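Local coordinates for protein VP5 (Halorubrum pleomorphic virus 2, PDB 6QGI) that probably mediates fusion of the viral envelope with the membrane of its haloarchaeal host cell, at residues 255-258 / 259-263; 244-247 / 248-251; 305-308 / 309-312. All coordinates share one frame; numbering follows the deposited sequence.

Contact 1 (255-258 / 259-263); sequences GDVQ and SGEIE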
loop_
_atom_site.group_PDB
_atom_site.type_symbol
_atom_site.label_atom_id
_atom_site.label_comp_id
_atom_site.label_asym_id
_atom_site.label_seq_id
_atom_site.Cartn_x
_atom_site.Cartn_y
_atom_site.Cartn_z
ATOM N N GLY A 255 -34.201 21.291 -11.922
ATOM C CA GLY A 255 -34.971 22.489 -12.236
ATOM C C GLY A 255 -34.078 23.696 -12.428
ATOM O O GLY A 255 -34.245 24.436 -13.400
ATOM N N ASP A 256 -33.115 23.892 -11.499
ATOM C CA ASP A 256 -32.151 24.994 -11.504
ATOM C C ASP A 256 -31.180 24.841 -12.685
ATOM O O ASP A 256 -31.038 25.770 -13.482
ATOM C CB ASP A 256 -31.395 25.048 -10.161
ATOM C CG ASP A 256 -30.923 26.428 -9.719
ATOM O OD1 ASP A 256 -30.632 27.274 -10.602
ATOM O OD2 ASP A 256 -30.820 26.655 -8.491
ATOM N N VAL A 257 -30.545 23.663 -12.814
ATOM C CA VAL A 257 -29.640 23.381 -13.927
ATOM C C VAL A 257 -30.506 22.885 -15.084
ATOM O O VAL A 257 -31.245 21.907 -14.935
ATOM C CB VAL A 257 -28.485 22.407 -13.560
ATOM C CG1 VAL A 257 -27.683 22.001 -14.794
ATOM C CG2 VAL A 257 -27.565 23.020 -12.508
ATOM N N GLN A 258 -30.442 23.600 -16.214
ATOM C CA GLN A 258 -31.206 23.316 -17.428
ATOM C C GLN A 258 -30.487 22.287 -18.304
ATOM O O GLN A 258 -29.269 22.147 -18.215
ATOM C CB GLN A 258 -31.441 24.615 -18.228
ATOM C CG GLN A 258 -32.183 25.727 -17.471
ATOM C CD GLN A 258 -33.685 25.551 -17.430
ATOM O OE1 GLN A 258 -34.279 25.333 -16.368
ATOM N NE2 GLN A 258 -34.338 25.662 -18.581
ATOM N N SER A 259 -31.245 21.577 -19.158
ATOM C CA SER A 259 -30.696 20.604 -20.103
ATOM C C SER A 259 -29.785 21.333 -21.092
ATOM O O SER A 259 -30.208 22.313 -21.716
ATOM C CB SER A 259 -31.820 19.876 -20.839
ATOM O OG SER A 259 -32.664 19.175 -19.940
ATOM N N GLY A 260 -28.531 20.899 -21.156
ATOM C CA GLY A 260 -27.530 21.506 -22.022
ATOM C C GLY A 260 -26.591 22.453 -21.305
ATOM O O GLY A 260 -25.568 22.839 -21.877
ATOM N N GLU A 261 -26.927 22.835 -20.044
ATOM C CA GLU A 261 -26.110 23.730 -19.208
ATOM C C GLU A 261 -24.746 23.090 -18.944
ATOM O O GLU A 261 -23.720 23.750 -19.122
ATOM C CB GLU A 261 -26.825 24.058 -17.888
ATOM C CG GLU A 261 -26.474 25.417 -17.308
ATOM C CD GLU A 261 -27.347 25.886 -16.157
ATOM O OE1 GLU A 261 -28.583 25.697 -16.221
ATOM O OE2 GLU A 261 -26.795 26.471 -15.198
ATOM N N ILE A 262 -24.743 21.792 -18.566
ATOM C CA ILE A 262 -23.530 21.006 -18.325
ATOM C C ILE A 262 -23.490 19.834 -19.324
ATOM O O ILE A 262 -24.466 19.086 -19.440
ATOM C CB ILE A 262 -23.385 20.498 -16.851
ATOM C CG1 ILE A 262 -23.739 21.576 -15.796
ATOM C CG2 ILE A 262 -21.980 19.928 -16.608
ATOM C CD1 ILE A 262 -24.075 21.002 -14.394
ATOM N N GLU A 263 -22.358 19.687 -20.037
ATOM C CA GLU A 263 -22.123 18.608 -20.997
ATOM C C GLU A 263 -20.874 17.838 -20.572
ATOM O O GLU A 263 -19.750 18.317 -20.754
ATOM C CB GLU A 263 -22.016 19.140 -22.440
ATOM C CG GLU A 263 -23.341 19.608 -23.030
ATOM C CD GLU A 263 -24.440 18.573 -23.220
ATOM O OE1 GLU A 263 -24.121 17.369 -23.358
ATOM O OE2 GLU A 263 -25.625 18.976 -23.246
#

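Contact 2 (244-247 / 248-251); sequences SGIS and TWVS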
loop_
_atom_site.group_PDB
_atom_site.type_symbol
_atom_site.label_atom_id
_atom_site.label_comp_id
_atom_site.label_asym_id
_atom_site.label_seq_id
_atom_site.Cartn_x
_atom_site.Cartn_y
_atom_site.Cartn_z
ATOM N N SER A 244 -26.772 10.005 0.622
ATOM C CA SER A 244 -27.540 11.107 1.212
ATOM C C SER A 244 -27.190 12.439 0.548
ATOM O O SER A 244 -28.073 13.275 0.335
ATOM C CB SER A 244 -27.284 11.193 2.715
ATOM O OG SER A 244 -27.487 9.940 3.349
ATOM N N GLY A 245 -25.908 12.607 0.229
ATOM C CA GLY A 245 -25.367 13.797 -0.414
ATOM C C GLY A 245 -25.800 13.961 -1.856
ATOM O O GLY A 245 -26.101 15.079 -2.272
ATOM N N ILE A 246 -25.849 12.855 -2.629
ATOM C CA ILE A 246 -26.274 12.906 -4.028
ATOM C C ILE A 246 -27.796 13.143 -4.080
ATOM O O ILE A 246 -28.248 13.855 -4.974
ATOM C CB ILE A 246 -25.792 11.698 -4.900
ATOM C CG1 ILE A 246 -25.775 12.050 -6.406
ATOM C CG2 ILE A 246 -26.556 10.389 -4.631
ATOM C CD1 ILE A 246 -24.681 12.983 -6.854
ATOM N N SER A 247 -28.560 12.639 -3.076
ATOM C CA SER A 247 -30.009 12.863 -2.960
ATOM C C SER A 247 -30.293 14.345 -2.708
ATOM O O SER A 247 -31.324 14.859 -3.149
ATOM C CB SER A 247 -30.605 12.008 -1.846
ATOM O OG SER A 247 -32.023 12.073 -1.863
ATOM N N THR A 248 -29.362 15.025 -2.004
ATOM C CA THR A 248 -29.413 16.456 -1.708
ATOM C C THR A 248 -28.966 17.212 -2.970
ATOM O O THR A 248 -29.623 18.172 -3.359
ATOM C CB THR A 248 -28.561 16.778 -0.461
ATOM O OG1 THR A 248 -29.039 16.005 0.642
ATOM C CG2 THR A 248 -28.582 18.261 -0.092
ATOM N N TRP A 249 -27.874 16.749 -3.622
ATOM C CA TRP A 249 -27.310 17.339 -4.842
ATOM C C TRP A 249 -28.339 17.368 -5.974
ATOM O O TRP A 249 -28.479 18.401 -6.621
ATOM C CB TRP A 249 -26.031 16.599 -5.287
ATOM C CG TRP A 249 -25.313 17.290 -6.411
ATOM C CD1 TRP A 249 -24.387 18.282 -6.300
ATOM C CD2 TRP A 249 -25.499 17.069 -7.815
ATOM N NE1 TRP A 249 -23.998 18.708 -7.545
ATOM C CE2 TRP A 249 -24.642 17.962 -8.495
ATOM C CE3 TRP A 249 -26.306 16.198 -8.571
ATOM C CZ2 TRP A 249 -24.567 18.012 -9.891
ATOM C CZ3 TRP A 249 -26.229 16.247 -9.953
ATOM C CH2 TRP A 249 -25.373 17.151 -10.599
ATOM N N VAL A 250 -29.068 16.254 -6.187
ATOM C CA VAL A 250 -30.109 16.117 -7.210
ATOM C C VAL A 250 -31.240 17.122 -6.919
ATOM O O VAL A 250 -31.648 17.840 -7.831
ATOM C CB VAL A 250 -30.630 14.651 -7.331
ATOM C CG1 VAL A 250 -31.849 14.560 -8.244
ATOM C CG2 VAL A 250 -29.532 13.716 -7.835
ATOM N N SER A 251 -31.692 17.217 -5.650
ATOM C CA SER A 251 -32.751 18.140 -5.223
ATOM C C SER A 251 -32.378 19.618 -5.428
ATOM O O SER A 251 -33.259 20.423 -5.732
ATOM C CB SER A 251 -33.109 17.905 -3.761
ATOM O OG SER A 251 -33.766 16.661 -3.594
#

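Contact 3 (305-308 / 309-312); sequences ITIQ and DTGA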
loop_
_atom_site.group_PDB
_atom_site.type_symbol
_atom_site.label_atom_id
_atom_site.label_comp_id
_atom_site.label_asym_id
_atom_site.label_seq_id
_atom_site.Cartn_x
_atom_site.Cartn_y
_atom_site.Cartn_z
ATOM N N ILE A 305 15.603 13.004 -0.788
ATOM C CA ILE A 305 15.402 12.738 0.641
ATOM C C ILE A 305 16.459 11.775 1.183
ATOM O O ILE A 305 17.025 10.984 0.429
ATOM C CB ILE A 305 13.966 12.213 0.955
ATOM C CG1 ILE A 305 13.624 10.916 0.168
ATOM C CG2 ILE A 305 12.925 13.308 0.738
ATOM C CD1 ILE A 305 12.496 10.060 0.741
ATOM N N THR A 306 16.712 11.848 2.493
ATOM C CA THR A 306 17.610 10.941 3.195
ATOM C C THR A 306 16.799 10.305 4.302
ATOM O O THR A 306 16.321 11.016 5.187
ATOM C CB THR A 306 18.883 11.658 3.711
ATOM O OG1 THR A 306 19.668 12.069 2.599
ATOM C CG2 THR A 306 19.742 10.766 4.615
ATOM N N ILE A 307 16.634 8.975 4.245
ATOM C CA ILE A 307 15.929 8.210 5.273
ATOM C C ILE A 307 16.907 8.124 6.438
ATOM O O ILE A 307 17.938 7.473 6.327
ATOM C CB ILE A 307 15.428 6.834 4.729
ATOM C CG1 ILE A 307 14.541 7.012 3.463
ATOM C CG2 ILE A 307 14.707 6.007 5.808
ATOM C CD1 ILE A 307 13.253 7.842 3.642
ATOM N N GLN A 308 16.629 8.890 7.497
ATOM C CA GLN A 308 17.455 9.066 8.696
ATOM C C GLN A 308 18.039 7.775 9.296
ATOM O O GLN A 308 19.231 7.746 9.608
ATOM C CB GLN A 308 16.653 9.775 9.787
ATOM C CG GLN A 308 16.197 11.167 9.417
ATOM C CD GLN A 308 15.775 11.897 10.649
ATOM O OE1 GLN A 308 14.916 11.439 11.413
ATOM N NE2 GLN A 308 16.415 13.036 10.892
ATOM N N ASP A 309 17.199 6.736 9.479
ATOM C CA ASP A 309 17.559 5.456 10.099
ATOM C C ASP A 309 18.552 4.596 9.286
ATOM O O ASP A 309 19.241 3.769 9.885
ATOM C CB ASP A 309 16.288 4.628 10.372
ATOM C CG ASP A 309 15.481 5.046 11.595
ATOM O OD1 ASP A 309 15.643 6.205 12.052
ATOM O OD2 ASP A 309 14.680 4.220 12.088
ATOM N N THR A 310 18.618 4.766 7.951
ATOM C CA THR A 310 19.487 3.949 7.090
ATOM C C THR A 310 20.537 4.754 6.303
ATOM O O THR A 310 21.575 4.203 5.934
ATOM C CB THR A 310 18.630 3.170 6.092
ATOM O OG1 THR A 310 17.892 4.105 5.308
ATOM C CG2 THR A 310 17.690 2.178 6.765
ATOM N N GLY A 311 20.229 6.013 6.012
ATOM C CA GLY A 311 21.082 6.911 5.238
ATOM C C GLY A 311 20.877 6.787 3.741
ATOM O O GLY A 311 21.714 7.255 2.964
ATOM N N ALA A 312 19.756 6.158 3.326
ATOM C CA ALA A 312 19.411 5.939 1.922
ATOM C C ALA A 312 18.872 7.218 1.269
ATOM O O ALA A 312 17.895 7.798 1.749
ATOM C CB ALA A 312 18.399 4.812 1.797
#

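Contact 1 (255-258 / 259-263)
Glu261 OE1 accepts the backbone N of Gln258 in a nearly straight bond of 2.8 Å, with an N-H...O angle of 174°. It closes the side of a type II beta turn running from Gln258 to Glu261. The turn's own bond runs the other way, from Glu261 N to Gln258 O at 3.1 Å, so Glu261 holds both backbone polar groups of Gln258. The N-H reaches the carboxylate from above its plane. With CG anti to the backbone N (chi1 -151°) and an extended chain beyond, glutamate has the length to bring OE1 back to this amide. Gly260 takes the third position, where the positive phi of 100° would press a CB against the preceding carbonyl. Its N bonds to the side chain of Asn86, while Ser259 OG, from the second position, bonds to Leu85 O, both at the end of helix 66-86. Toward helix 66-86 the apolar residues meet: branched Val257 is buried against Leu85, and Ile262 rests on Ile82 of the same helix. The two side chains cross at about a right angle, Val257 CG1 lying 3.8 Å from Ile262 CD1. The same CG1 also lies 3.8 Å from Glu261 CB.

Contact 2 (244-247 / 248-251)
Trp249 packs back on Gly245 and Ile246, one turn earlier in the alpha helix 225-253. Its CB sits 3.4 Å from Gly245 O, just beside the routine backbone bond from Trp249 N to that oxygen. CG is anti to the backbone N (chi1 -172°), beside the carbonyl carbon, and from there CE3 of the six-membered ring meets Ile246 CD1 at 4.0 Å, the methyl approaching obliquely. At the far edge NE1 donates to Asn472 O, so the ring's one polar atom is satisfied although the residue is buried. A broad, flat indole suits this place, since it also covers Lys78 and Ala81 of helix 66-86 and touches Ile474. Ile246, whose CD1 makes that contact, also reaches Ala77 and Lys78, while Val250, one turn on from Ile246, faces helix 91-133 instead, touching Glu91 and Val94. Val250 CG2 comes within 3.1 Å of Ile246 O. The other side of the helix is more polar. Here Thr248 suits its place because its hydroxyl can fold back on the helix: OG1 lies beside the backbone N (chi1 -58°) and donates to Ser244 O at 2.9 Å. Thr248 N also bonds to Ser244 O, at 3.2 Å and from the opposite face of the carbonyl plane.

Contact 3 (305-308 / 309-312)
Ile307 O takes two backbone N-H groups from the far side of a tight beta hairpin that joins strand 301-307 to strand 312-320. The shorter bond, from Gly311 N at 2.7 Å, arrives nearly along the C=O axis; the other, from Thr310 N at 3.2 Å, comes from above the carbonyl plane. Ile307 N in turn donates to Ala312 O at 3.0 Å, bracketing the four-residue loop 308-311. Gln308, Asp309 and Thr310 follow right-handed helical angles, then Gly311 swings to the left-handed region (phi 86°), a conformation easy for glycine, and directs the chain back. Thr310 lies alongside Ile307, its OG1 3.7 Å from Ile307 CB. With OG1 between the backbone N and the carbonyl carbon (chi1 60°), the hydroxyl can accept a weak bond from Ala312 N at 3.4 Å while bonding to Gly8 O. Farther out, buried Ile307 packs on Phe443 and Ala10, small Ala312 fits against Leu9, and Thr306 OG1 bonds to Asp446 on strand 443-450. Because the grip across the loop is backbone to backbone, residue type matters less to the bonds themselves than to the positive phi of Gly311 and to the Thr310 hydroxyl, which ties the turn to Gly8 near the N-terminus.

Overall arrangement
Contacts 2 and 1 follow one another along the chain, the first near the end of helix 225-253 and the second in the loop just after it, with centres 16 Å apart. They do not touch beyond adjoining in sequence, yet share neighbours: both rest on helix 66-86, and both bond to the region around the start of helix 476-496, contact 2 to Asn472 just before it and contact 1 to Gln476, its first residue. Contact 3 belongs to the beta-rich part of the molecule, its centre 48 Å from contact 2 and 54 Å from contact 1; its nearest atoms stay about 38 Å from contact 2. That beta-rich part also carries the N-linked glycan at Asn396.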